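Local structure of D-alanyl-d-alanine carboxypeptidase DACD (Escherichia coli, 5FSR) at residues A[76-80]-A[81-85]. The protein removes the terminal D-alanine from cell-wall peptidoglycan precursor peptides as a penicillin-binding serine DD-carboxypeptidase. Residues are numbered along the deposited sequence; the frame is centred on the assembly and turned at random.
Sequences RAIDS and HRITP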
loop_
_atom_site.group_PDB
_atom_site.type_symbol
_atom_site.label_atom_id
_atom_site.label_comp_id
_atom_site.label_asym_id
_atom_site.label_seq_id
_atom_site.Cartn_x
_atom_site.Cartn_y
_atom_site.Cartn_z
ATOM N N ARG A 76 -6.689 -3.725 -11.248
ATOM C CA ARG A 76 -8.089 -3.325 -11.536
ATOM C C ARG A 76 -8.495 -3.728 -12.939
ATOM O O ARG A 76 -9.655 -4.031 -13.181
ATOM C CB ARG A 76 -8.291 -1.815 -11.374
ATOM C CG ARG A 76 -8.013 -1.247 -9.976
ATOM C CD ARG A 76 -9.072 -1.666 -8.980
ATOM N NE ARG A 76 -8.742 -2.961 -8.376
ATOM C CZ ARG A 76 -9.553 -3.646 -7.583
ATOM N NH1 ARG A 76 -10.784 -3.196 -7.316
ATOM N NH2 ARG A 76 -9.153 -4.797 -7.074
ATOM N N ALA A 77 -7.520 -3.762 -13.866
ATOM C CA ALA A 77 -7.769 -4.290 -15.211
ATOM C C ALA A 77 -8.098 -5.771 -15.179
ATOM O O ALA A 77 -8.987 -6.209 -15.870
ATOM C CB ALA A 77 -6.595 -3.996 -16.126
ATOM N N ILE A 78 -7.430 -6.535 -14.320
ATOM C CA ILE A 78 -7.779 -7.970 -14.126
ATOM C C ILE A 78 -9.148 -8.158 -13.436
ATOM O O ILE A 78 -9.940 -9.008 -13.802
ATOM C CB ILE A 78 -6.702 -8.710 -13.310
ATOM C CG1 ILE A 78 -5.355 -8.634 -14.053
ATOM C CG2 ILE A 78 -7.088 -10.174 -13.105
ATOM C CD1 ILE A 78 -4.141 -8.996 -13.235
ATOM N N ASP A 79 -9.405 -7.339 -12.423
ATOM C CA ASP A 79 -10.593 -7.457 -11.600
ATOM C C ASP A 79 -11.905 -7.197 -12.392
ATOM O O ASP A 79 -12.905 -7.865 -12.152
ATOM C CB ASP A 79 -10.439 -6.514 -10.415
ATOM C CG ASP A 79 -11.630 -6.531 -9.514
ATOM O OD1 ASP A 79 -11.761 -7.453 -8.677
ATOM O OD2 ASP A 79 -12.437 -5.615 -9.684
ATOM N N SER A 80 -11.864 -6.265 -13.350
ATOM C CA SER A 80 -12.987 -5.978 -14.278
ATOM C C SER A 80 -13.035 -6.847 -15.576
ATOM O O SER A 80 -13.914 -6.649 -16.419
ATOM C CB SER A 80 -12.901 -4.508 -14.695
ATOM O OG SER A 80 -11.645 -4.233 -15.320
ATOM N N HIS A 81 -12.080 -7.773 -15.732
ATOM C CA HIS A 81 -12.057 -8.806 -16.794
ATOM C C HIS A 81 -11.689 -8.246 -18.175
ATOM O O HIS A 81 -11.887 -8.907 -19.180
ATOM C CB HIS A 81 -13.389 -9.575 -16.876
ATOM C CG HIS A 81 -13.876 -10.107 -15.562
ATOM N ND1 HIS A 81 -13.447 -11.311 -15.042
ATOM C CD2 HIS A 81 -14.786 -9.627 -14.687
ATOM C CE1 HIS A 81 -14.058 -11.546 -13.900
ATOM N NE2 HIS A 81 -14.876 -10.539 -13.661
ATOM N N ARG A 82 -11.150 -7.028 -18.190
ATOM C CA ARG A 82 -10.660 -6.372 -19.396
ATOM C C ARG A 82 -9.346 -7.040 -19.834
ATOM O O ARG A 82 -9.077 -7.120 -21.037
ATOM C CB ARG A 82 -10.433 -4.863 -19.142
ATOM C CG ARG A 82 -11.711 -4.063 -18.846
ATOM C CD ARG A 82 -11.505 -2.526 -18.727
ATOM N NE ARG A 82 -10.218 -2.122 -18.122
ATOM C CZ ARG A 82 -9.988 -1.674 -16.871
ATOM N NH1 ARG A 82 -10.968 -1.526 -15.979
ATOM N NH2 ARG A 82 -8.728 -1.354 -16.499
ATOM N N ILE A 83 -8.534 -7.478 -18.855
ATOM C CA ILE A 83 -7.407 -8.402 -19.091
ATOM C C ILE A 83 -7.454 -9.611 -18.143
ATOM O O ILE A 83 -8.323 -9.705 -17.276
ATOM C CB ILE A 83 -6.016 -7.698 -19.030
ATOM C CG1 ILE A 83 -5.744 -7.098 -17.642
ATOM C CG2 ILE A 83 -5.896 -6.648 -20.141
ATOM C CD1 ILE A 83 -4.300 -6.649 -17.437
ATOM N N THR A 84 -6.513 -10.529 -18.351
ATOM C CA THR A 84 -6.372 -11.786 -17.612
ATOM C C THR A 84 -4.867 -11.943 -17.430
ATOM O O THR A 84 -4.134 -11.418 -18.258
ATOM C CB THR A 84 -6.997 -12.942 -18.437
ATOM O OG1 THR A 84 -8.339 -13.198 -17.988
ATOM C CG2 THR A 84 -6.207 -14.230 -18.381
ATOM N N PRO A 85 -4.404 -12.598 -16.329
ATOM C CA PRO A 85 -2.950 -12.717 -16.116
ATOM C C PRO A 85 -2.248 -13.649 -17.120
ATOM O O PRO A 85 -1.027 -13.536 -17.332
ATOM C CB PRO A 85 -2.823 -13.248 -14.674
ATOM C CG PRO A 85 -4.172 -13.147 -14.056
ATOM C CD PRO A 85 -5.174 -13.091 -15.159
HETATM O O HOH W 1 -9.846 -11.247 -15.524
#
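A Schellman motif ends helix 66-79 here, the chain folding back so that A77 and I78 meet R82 and I83 within one turn. H81 is the residue that breaks the helix; it takes a positive phi (74°), a shape usually left to glycine or asparagine. H81 N donates to I78 O (3.1 Å). A77 O serves the returning chain: I83 N reaches it at 3.3 Å in an almost straight bond (N-H...O 173°), while the bond from R82 N is weak. One residue earlier, R76 O accepts from both S80 N and S80 OG. The serine hydroxyl lies between its own backbone N and carbonyl carbon (chi1 58°), which turns S80 OG back onto a lone pair of R76 O, in the carbonyl plane, at 2.9 Å.

Next to these bonds, small A77 lets the chain come close: I83 CG1 packs on A77 CB at 3.6 Å and also meets I78 CG1, an apolar contact that packs the returning chain onto the last turn. I83 then runs on to Y141 and I142 of helix 132-143. Farther along, P85 lays CD against I78 CG2 (4.0 Å). R82 bends at chi3 to bring its guanidinium back over the last turn, one face on A77 CA and S80 OG; its side chain also touches M152 and Y156 of helix 146-159. A water donates to both I78 O and I83 O, bridging helix and loop.

Near the helix end, A77 O and I78 O are thus met by loop amides, with water also on I78 O, while R76 O keeps its helical bond and gains the S80 hydroxyl as a second donor. Placing the R82 cation beside this C-terminal end probably also offsets the negative pole of the helix dipole, while buried I83 joins the end of helix 66-79 to helix 132-143.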